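Local coordinates for spindle assembly checkpoint serine/threonine-protein kinase BUB1 (Saccharomyces cerevisiae, PDB 3ESL) that delays anaphase through spindle assembly checkpoint signalling until chromosomes are bioriented, acting as a serine/threonine kinase that phosphorylates BUB3 and itself, at residues Q4-K12 with S43-S51; D28-M37 with N75-W83. All blocks are in the same frame, centred on the assembly; numbering follows the deposited sequence.

In the fold
Contacts 1 and 2 share the helix 29-47 in the all-helical, TPR-like N-terminal domain of BUB1; the kinase domain is not in this chain. Contact 1 joins the C-terminal end of that helix, and the start of helix 49-67, to helix 4-21. Contact 2 joins its N-terminal half to helix 77-90. Their centres lie about 21 Å apart. Contact 1 is a surface contact about 25 Å from the centre of the chain, whereas contact 2 is partly buried at about 11 Å. The two meet where K12 CG packs against Y36 OH at 3.4 Å. Near contact 2, the side chain of M37 lies about 4 Å from a bound 2-[N-cyclohexylamino]ethane sulfonic acid, probably from the crystallisation liquor.

Contact 1 (Q4-K12 with S43-S51); sequences QHSQLNQTK and SYIEVDSES
The phenol oxygen of Y44 is held by two groups. K12 NZ donates to Y44 OH at 2.7 Å, and S51 OG shares a second hydrogen bond of 2.7 Å with Y44 OH. The cluster joins three helices of the all-helical, TPR-like domain: K12 on 4-21, Y44 on 29-47 and S51 on 49-67. The short segments 4-12 and 43-47 run 138° apart, nearer antiparallel than parallel. K12 leaves its helix with CG opposite the backbone N (chi1 179°) and then bends at chi3 (77°), which carries the ammonium to the hydroxyl end of the tyrosine. On the way, K12 CD passes 3.8 Å from Y44 CZ. With an alanine here, Y44 OH would probably lose its ammonium donor and keep S51 OG in this cluster, and a gap would be likely to open beside the phenol. The Y44 ring also meets that of W39 of its own helix, and W39 is touched by L8, T11 and K12.

Beyond the tyrosine the contact is mostly apolar. L8 sends its two methyls to different neighbours: CD2 to S43 CB, and CD1 to V47 CG2 at a tight 3.5 Å. V47 turns its other methyl, CG1, to H5. D48 N-caps helix 49-67, its OD1 accepting from S51 N at 3.1 Å from above the carboxylate plane. The other oxygen, D48 OD2, lies near the plane of the H5 imidazole, at its edge, 4.2 Å from H5 CE1.

Contact 2 (D28-M37 with N75-W83); sequences DPLDLFLDYM and NDPRFLKIW
A salt-bridge network of D28, R78 and D76 ties the start of helix 29-47 to the start of helix 77-90. R78 grips D28 end-on: NH1 donates to D28 OD2 at 2.9 Å and NH2 to D28 OD1. The D28 carboxylate is turned 40° from the guanidinium plane; of these two bonds, the NH1 bond lies in that plane and the NH2 bond is tilted from it. R78 holds D76 side-on, through NE to OD1 and NH2 to OD2, the latter at 2.8 Å. D76 is also the N-cap of helix 77-90, since its OD1 accepts from R78 N. D28 OD1 has a further hydrogen bond to Y73 OH. Water 1 links R78 NH1 to D31 OD1. These bonds fix the rotation of the guanidinium. The L30 methyl CD2 sits over one face, 3.9 Å above its plane and offset toward the rim.

In this TPR-like domain the two helix segments cross at 43°, and I82 lies between them. Two conformers of I82 are deposited. In the one given, CG1 is beside the backbone N (chi1 -55°) and CD1 meets three residues of helix 29-47. L30 CD1 lies 3.4 Å from I82 CD1, L34 CD2 meets it at 3.6 Å, and M37 CE touches it at 3.7 Å. The other methyl of L34, CD1, lies 4.0 Å from R78 CD.

Contact 1 (Q4-K12 with S43-S51)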
loop_
_atom_site.group_PDB
_atom_site.type_symbol
_atom_site.label_atom_id
_atom_site.label_comp_id
_atom_site.label_asym_id
_atom_site.label_seq_id
_atom_site.Cartn_x
_atom_site.Cartn_y
_atom_site.Cartn_z
ATOM N N GLN A 4 12.454 18.856 24.818
ATOM C CA GLN A 4 12.397 17.952 23.671
ATOM C C GLN A 4 11.032 18.020 22.989
ATOM O O GLN A 4 10.947 18.104 21.763
ATOM C CB GLN A 4 12.695 16.520 24.118
ATOM C CG GLN A 4 12.916 15.535 22.982
ATOM C CD GLN A 4 13.315 14.157 23.476
ATOM O OE1 GLN A 4 12.589 13.523 24.247
ATOM N NE2 GLN A 4 14.472 13.681 23.028
ATOM N N HIS A 5 9.973 17.992 23.796
ATOM C CA HIS A 5 8.592 18.025 23.307
ATOM C C HIS A 5 8.298 19.296 22.498
ATOM O O HIS A 5 7.613 19.243 21.467
ATOM C CB HIS A 5 7.626 17.903 24.491
ATOM C CG HIS A 5 6.300 17.301 24.139
ATOM N ND1 HIS A 5 6.022 15.962 24.309
ATOM C CD2 HIS A 5 5.172 17.859 23.637
ATOM C CE1 HIS A 5 4.782 15.719 23.920
ATOM N NE2 HIS A 5 4.244 16.852 23.508
ATOM N N SER A 6 8.830 20.426 22.966
ATOM C CA SER A 6 8.656 21.730 22.315
ATOM C C SER A 6 9.342 21.800 20.951
ATOM O O SER A 6 8.766 22.303 19.978
ATOM C CB SER A 6 9.183 22.846 23.221
ATOM O OG SER A 6 9.258 24.076 22.521
ATOM N N GLN A 7 10.577 21.303 20.897
ATOM C CA GLN A 7 11.331 21.233 19.651
ATOM C C GLN A 7 10.616 20.319 18.658
ATOM O O GLN A 7 10.526 20.637 17.469
ATOM C CB GLN A 7 12.775 20.773 19.907
ATOM C CG GLN A 7 13.681 21.884 20.471
ATOM C CD GLN A 7 14.985 21.371 21.093
ATOM O OE1 GLN A 7 15.031 20.288 21.683
ATOM N NE2 GLN A 7 16.045 22.169 20.978
ATOM N N LEU A 8 10.085 19.205 19.155
ATOM C CA LEU A 8 9.355 18.265 18.305
ATOM C C LEU A 8 8.085 18.897 17.761
ATOM O O LEU A 8 7.752 18.721 16.587
ATOM C CB LEU A 8 9.043 16.967 19.055
ATOM C CG LEU A 8 10.230 16.044 19.349
ATOM C CD1 LEU A 8 9.803 14.945 20.295
ATOM C CD2 LEU A 8 10.846 15.461 18.086
ATOM N N ASN A 9 7.379 19.657 18.597
ATOM C CA ASN A 9 6.180 20.351 18.119
ATOM C C ASN A 9 6.431 21.430 17.081
ATOM O O ASN A 9 5.612 21.633 16.174
ATOM C CB ASN A 9 5.343 20.902 19.268
ATOM C CG ASN A 9 4.209 19.987 19.626
ATOM O OD1 ASN A 9 3.096 20.137 19.113
ATOM N ND2 ASN A 9 4.486 19.001 20.473
ATOM N N GLN A 10 7.554 22.133 17.211
ATOM C CA GLN A 10 7.924 23.131 16.212
ATOM C C GLN A 10 8.208 22.437 14.881
ATOM O O GLN A 10 7.851 22.952 13.825
ATOM C CB GLN A 10 9.148 23.927 16.657
ATOM C CG GLN A 10 8.877 24.773 17.890
ATOM C CD GLN A 10 10.084 25.559 18.348
ATOM O OE1 GLN A 10 11.223 25.107 18.238
ATOM N NE2 GLN A 10 9.834 26.745 18.877
ATOM N N THR A 11 8.850 21.272 14.956
ATOM C CA THR A 11 9.208 20.518 13.756
ATOM C C THR A 11 7.937 20.070 13.038
ATOM O O THR A 11 7.857 20.168 11.808
ATOM C CB THR A 11 10.140 19.327 14.055
ATOM O OG1 THR A 11 11.395 19.815 14.552
ATOM C CG2 THR A 11 10.429 18.520 12.785
ATOM N N LYS A 12 6.951 19.614 13.813
ATOM C CA LYS A 12 5.654 19.217 13.274
ATOM C C LYS A 12 4.998 20.371 12.526
ATOM O O LYS A 12 4.537 20.217 11.390
ATOM C CB LYS A 12 4.728 18.678 14.379
ATOM C CG LYS A 12 3.359 18.270 13.859
ATOM C CD LYS A 12 2.508 17.541 14.897
ATOM C CE LYS A 12 1.916 18.500 15.915
ATOM N NZ LYS A 12 0.975 17.783 16.837
ATOM N N SER A 43 10.757 10.014 15.358
ATOM C CA SER A 43 10.935 10.999 16.415
ATOM C C SER A 43 9.661 11.295 17.204
ATOM O O SER A 43 9.662 11.241 18.440
ATOM C CB SER A 43 11.528 12.285 15.844
ATOM O OG SER A 43 12.809 12.026 15.299
ATOM N N TYR A 44 8.578 11.588 16.493
ATOM C CA TYR A 44 7.352 12.073 17.128
ATOM C C TYR A 44 6.591 10.994 17.909
ATOM O O TYR A 44 6.185 11.219 19.051
ATOM C CB TYR A 44 6.448 12.744 16.086
ATOM C CG TYR A 44 5.310 13.552 16.666
ATOM C CD1 TYR A 44 5.552 14.684 17.454
ATOM C CD2 TYR A 44 3.991 13.197 16.412
ATOM C CE1 TYR A 44 4.489 15.433 17.983
ATOM C CE2 TYR A 44 2.927 13.931 16.935
ATOM C CZ TYR A 44 3.182 15.042 17.717
ATOM O OH TYR A 44 2.121 15.753 18.225
ATOM N N ILE A 45 6.412 9.826 17.296
ATOM C CA ILE A 45 5.669 8.722 17.908
ATOM C C ILE A 45 6.399 8.102 19.121
ATOM O O ILE A 45 5.770 7.468 19.971
ATOM C CB ILE A 45 5.294 7.649 16.841
ATOM C CG1 ILE A 45 3.967 6.958 17.185
ATOM C CG2 ILE A 45 6.434 6.659 16.625
ATOM C CD1 ILE A 45 3.264 6.350 15.976
ATOM N N GLU A 46 7.719 8.289 19.190
ATOM C CA GLU A 46 8.526 7.827 20.330
ATOM C C GLU A 46 8.268 8.636 21.603
ATOM O O GLU A 46 8.483 8.141 22.712
ATOM C CB GLU A 46 10.022 7.861 19.993
ATOM C CG GLU A 46 10.677 6.487 19.806
ATOM C CD GLU A 46 10.512 5.902 18.407
ATOM O OE1 GLU A 46 9.367 5.828 17.904
ATOM O OE2 GLU A 46 11.536 5.500 17.807
ATOM N N VAL A 47 7.811 9.873 21.435
ATOM C CA VAL A 47 7.578 10.787 22.554
ATOM C C VAL A 47 6.083 10.902 22.899
ATOM O O VAL A 47 5.717 10.980 24.076
ATOM C CB VAL A 47 8.230 12.174 22.288
ATOM C CG1 VAL A 47 7.934 13.164 23.406
ATOM C CG2 VAL A 47 9.738 12.018 22.122
ATOM N N ASP A 48 5.228 10.890 21.877
ATOM C CA ASP A 48 3.779 10.927 22.072
ATOM C C ASP A 48 3.110 9.920 21.142
ATOM O O ASP A 48 2.750 10.251 20.008
ATOM C CB ASP A 48 3.235 12.349 21.847
ATOM C CG ASP A 48 1.771 12.504 22.272
ATOM O OD1 ASP A 48 1.030 11.499 22.313
ATOM O OD2 ASP A 48 1.353 13.648 22.558
ATOM N N SER A 49 2.939 8.694 21.635
ATOM C CA SER A 49 2.430 7.583 20.825
ATOM C C SER A 49 0.994 7.779 20.324
ATOM O O SER A 49 0.668 7.382 19.202
ATOM C CB SER A 49 2.540 6.261 21.591
ATOM O OG SER A 49 1.574 6.198 22.626
ATOM N N GLU A 50 0.144 8.385 21.153
ATOM C CA GLU A 50 -1.267 8.581 20.800
ATOM C C GLU A 50 -1.502 9.720 19.790
ATOM O O GLU A 50 -2.301 9.567 18.864
ATOM C CB GLU A 50 -2.160 8.713 22.050
ATOM C CG GLU A 50 -1.798 9.842 23.027
ATOM C CD GLU A 50 -0.591 9.533 23.921
ATOM O OE1 GLU A 50 -0.102 8.380 23.932
ATOM O OE2 GLU A 50 -0.128 10.461 24.619
ATOM N N SER A 51 -0.810 10.846 19.966
ATOM C CA SER A 51 -0.812 11.914 18.958
ATOM C C SER A 51 -0.061 11.464 17.702
ATOM O O SER A 51 -0.509 11.720 16.586
ATOM C CB SER A 51 -0.189 13.201 19.503
ATOM O OG SER A 51 -0.086 14.198 18.494
#

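Contact 2 (D28-M37 with N75-W83)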
loop_
_atom_site.group_PDB
_atom_site.type_symbol
_atom_site.label_atom_id
_atom_site.label_comp_id
_atom_site.label_asym_id
_atom_site.label_seq_id
_atom_site.Cartn_x
_atom_site.Cartn_y
_atom_site.Cartn_z
ATOM N N ASP A 28 9.560 16.742 -6.881
ATOM C CA ASP A 28 9.304 15.458 -6.206
ATOM C C ASP A 28 8.526 15.689 -4.901
ATOM O O ASP A 28 9.061 15.520 -3.808
ATOM C CB ASP A 28 10.655 14.764 -5.939
ATOM C CG ASP A 28 10.525 13.282 -5.535
ATOM O OD1 ASP A 28 9.465 12.643 -5.696
ATOM O OD2 ASP A 28 11.538 12.764 -5.032
ATOM N N PRO A 29 7.233 16.045 -5.017
ATOM C CA PRO A 29 6.447 16.318 -3.810
ATOM C C PRO A 29 6.372 15.087 -2.881
ATOM O O PRO A 29 6.249 15.228 -1.652
ATOM C CB PRO A 29 5.071 16.676 -4.370
ATOM C CG PRO A 29 5.032 15.997 -5.751
ATOM C CD PRO A 29 6.427 16.170 -6.249
ATOM N N LEU A 30 6.476 13.886 -3.451
ATOM C CA LEU A 30 6.464 12.672 -2.619
ATOM C C LEU A 30 7.581 12.708 -1.561
ATOM O O LEU A 30 7.387 12.250 -0.428
ATOM C CB LEU A 30 6.616 11.419 -3.493
ATOM C CG LEU A 30 6.596 10.080 -2.738
ATOM C CD1 LEU A 30 5.326 9.936 -1.913
ATOM C CD2 LEU A 30 6.714 8.932 -3.738
ATOM N N ASP A 31 8.731 13.269 -1.920
ATOM C CA ASP A 31 9.874 13.324 -1.002
ATOM C C ASP A 31 9.561 14.103 0.273
ATOM O O ASP A 31 9.992 13.705 1.346
ATOM C CB ASP A 31 11.100 13.907 -1.699
ATOM C CG ASP A 31 12.367 13.730 -0.890
ATOM O OD1 ASP A 31 12.690 12.571 -0.546
ATOM O OD2 ASP A 31 13.024 14.762 -0.598
ATOM N N LEU A 32 8.777 15.174 0.158
ATOM C CA LEU A 32 8.434 15.982 1.339
ATOM C C LEU A 32 7.505 15.178 2.258
ATOM O O LEU A 32 7.723 15.126 3.473
ATOM C CB LEU A 32 7.824 17.336 0.936
ATOM C CG LEU A 32 7.286 18.210 2.088
ATOM C CD1 LEU A 32 8.362 18.536 3.122
ATOM C CD2 LEU A 32 6.645 19.497 1.524
ATOM N N PHE A 33 6.484 14.536 1.688
ATOM C CA PHE A 33 5.663 13.606 2.465
ATOM C C PHE A 33 6.506 12.515 3.132
ATOM O O PHE A 33 6.289 12.192 4.309
ATOM C CB PHE A 33 4.585 12.933 1.592
ATOM C CG PHE A 33 3.399 13.802 1.304
ATOM C CD1 PHE A 33 2.487 14.128 2.316
ATOM C CD2 PHE A 33 3.172 14.274 0.007
ATOM C CE1 PHE A 33 1.365 14.914 2.026
ATOM C CE2 PHE A 33 2.057 15.053 -0.295
ATOM C CZ PHE A 33 1.156 15.374 0.722
ATOM N N LEU A 34 7.437 11.924 2.382
ATOM C CA LEU A 34 8.277 10.858 2.946
ATOM C C LEU A 34 9.101 11.351 4.132
ATOM O O LEU A 34 9.159 10.678 5.167
ATOM C CB LEU A 34 9.215 10.260 1.892
ATOM C CG LEU A 34 8.563 9.425 0.803
ATOM C CD1 LEU A 34 9.611 9.105 -0.251
ATOM C CD2 LEU A 34 7.994 8.137 1.389
ATOM N N ASP A 35 9.716 12.527 3.991
ATOM C CA ASP A 35 10.539 13.100 5.068
ATOM C C ASP A 35 9.697 13.260 6.324
ATOM O O ASP A 35 10.102 12.865 7.424
ATOM C CB ASP A 35 11.103 14.460 4.663
ATOM C CG ASP A 35 12.335 14.361 3.784
ATOM O OD1 ASP A 35 12.946 13.273 3.692
ATOM O OD2 ASP A 35 12.691 15.405 3.192
ATOM N N TYR A 36 8.497 13.800 6.143
ATOM C CA TYR A 36 7.612 14.072 7.274
ATOM C C TYR A 36 7.143 12.768 7.925
ATOM O O TYR A 36 7.204 12.628 9.138
ATOM C CB TYR A 36 6.460 14.960 6.811
ATOM C CG TYR A 36 5.503 15.437 7.885
ATOM C CD1 TYR A 36 5.907 15.546 9.223
ATOM C CD2 TYR A 36 4.205 15.828 7.543
ATOM C CE1 TYR A 36 5.020 16.021 10.208
ATOM C CE2 TYR A 36 3.303 16.289 8.525
ATOM C CZ TYR A 36 3.729 16.386 9.843
ATOM O OH TYR A 36 2.846 16.825 10.802
ATOM N N MET A 37 6.722 11.792 7.117
ATOM C CA MET A 37 6.263 10.507 7.647
ATOM C C MET A 37 7.353 9.732 8.393
ATOM O O MET A 37 7.097 9.126 9.440
ATOM C CB MET A 37 5.650 9.663 6.519
ATOM C CG MET A 37 4.341 10.241 6.036
ATOM S SD MET A 37 3.627 9.216 4.728
ATOM C CE MET A 37 4.813 9.383 3.411
ATOM N N ASN A 75 4.039 3.852 -10.768
ATOM C CA ASN A 75 4.921 2.741 -10.436
ATOM C C ASN A 75 6.209 3.176 -9.755
ATOM O O ASN A 75 7.262 2.567 -9.950
ATOM C CB ASN A 75 5.164 1.853 -11.663
ATOM C CG ASN A 75 3.938 1.048 -12.023
ATOM O OD1 ASN A 75 3.529 0.149 -11.270
ATOM N ND2 ASN A 75 3.325 1.376 -13.153
ATOM N N ASP A 76 6.112 4.242 -8.951
ATOM C CA ASP A 76 7.214 4.669 -8.094
ATOM C C ASP A 76 7.223 3.729 -6.881
ATOM O O ASP A 76 6.233 3.678 -6.139
ATOM C CB ASP A 76 6.994 6.129 -7.660
ATOM C CG ASP A 76 8.179 6.710 -6.896
ATOM O OD1 ASP A 76 8.707 6.050 -5.983
ATOM O OD2 ASP A 76 8.599 7.844 -7.220
ATOM N N PRO A 77 8.320 2.979 -6.661
ATOM C CA PRO A 77 8.309 2.005 -5.563
ATOM C C PRO A 77 8.171 2.677 -4.202
ATOM O O PRO A 77 7.668 2.069 -3.262
ATOM C CB PRO A 77 9.679 1.320 -5.671
ATOM C CG PRO A 77 10.531 2.267 -6.435
ATOM C CD PRO A 77 9.615 3.006 -7.374
ATOM N N ARG A 78 8.628 3.916 -4.088
ATOM C CA ARG A 78 8.456 4.638 -2.819
ATOM C C ARG A 78 6.979 4.873 -2.514
ATOM O O ARG A 78 6.544 4.734 -1.362
ATOM C CB ARG A 78 9.174 5.982 -2.860
ATOM C CG ARG A 78 10.654 5.888 -3.174
ATOM C CD ARG A 78 11.247 7.286 -3.410
ATOM N NE ARG A 78 10.625 7.948 -4.567
ATOM C CZ ARG A 78 10.669 9.260 -4.794
ATOM N NH1 ARG A 78 11.302 10.066 -3.947
ATOM N NH2 ARG A 78 10.076 9.769 -5.863
ATOM N N PHE A 79 6.217 5.238 -3.547
ATOM C CA PHE A 79 4.780 5.455 -3.414
ATOM C C PHE A 79 4.065 4.140 -3.069
ATOM O O PHE A 79 3.233 4.081 -2.155
ATOM C CB PHE A 79 4.228 6.035 -4.711
ATOM C CG PHE A 79 2.811 6.532 -4.611
ATOM C CD1 PHE A 79 2.373 7.272 -3.504
ATOM C CD2 PHE A 79 1.929 6.316 -5.669
ATOM C CE1 PHE A 79 1.032 7.749 -3.444
ATOM C CE2 PHE A 79 0.603 6.780 -5.608
ATOM C CZ PHE A 79 0.166 7.504 -4.503
ATOM N N LEU A 80 4.396 3.084 -3.805
ATOM C CA LEU A 80 3.835 1.761 -3.507
ATOM C C LEU A 80 4.027 1.397 -2.035
ATOM O O LEU A 80 3.108 0.900 -1.389
ATOM C CB LEU A 80 4.442 0.693 -4.418
ATOM C CG LEU A 80 3.925 -0.721 -4.113
ATOM C CD1 LEU A 80 2.394 -0.782 -4.198
ATOM C CD2 LEU A 80 4.582 -1.756 -5.044
ATOM N N LYS A 81 5.217 1.647 -1.499
ATOM C CA LYS A 81 5.500 1.259 -0.126
ATOM C C LYS A 81 4.605 1.987 0.871
ATOM O O LYS A 81 4.233 1.416 1.884
ATOM C CB LYS A 81 6.981 1.422 0.203
ATOM C CG LYS A 81 7.861 0.357 -0.461
ATOM C CD LYS A 81 9.324 0.552 -0.044
ATOM C CE LYS A 81 10.276 -0.101 -1.030
ATOM N NZ LYS A 81 10.304 -1.589 -0.908
ATOM N N ILE A 82 4.249 3.236 0.572
ATOM C CA ILE A 82 3.345 3.987 1.447
ATOM C C ILE A 82 1.976 3.309 1.502
ATOM O O ILE A 82 1.424 3.140 2.588
ATOM C CB ILE A 82 3.231 5.477 1.046
ATOM C CG1 ILE A 82 4.624 6.106 1.005
ATOM C CG2 ILE A 82 2.333 6.244 2.043
ATOM C CD1 ILE A 82 4.675 7.434 0.291
ATOM N N TRP A 83 1.455 2.887 0.341
ATOM C CA TRP A 83 0.194 2.142 0.303
ATOM C C TRP A 83 0.286 0.889 1.166
ATOM O O TRP A 83 -0.599 0.636 1.972
ATOM C CB TRP A 83 -0.192 1.721 -1.112
ATOM C CG TRP A 83 -0.662 2.859 -1.963
ATOM C CD1 TRP A 83 0.096 3.617 -2.786
ATOM C CD2 TRP A 83 -2.003 3.358 -2.067
ATOM N NE1 TRP A 83 -0.678 4.568 -3.409
ATOM C CE2 TRP A 83 -1.974 4.429 -2.991
ATOM C CE3 TRP A 83 -3.224 2.999 -1.473
ATOM C CZ2 TRP A 83 -3.118 5.158 -3.332
ATOM C CZ3 TRP A 83 -4.379 3.726 -1.819
ATOM C CH2 TRP A 83 -4.308 4.792 -2.737
HETATM O O HOH W 1 12.859 9.973 -1.649
#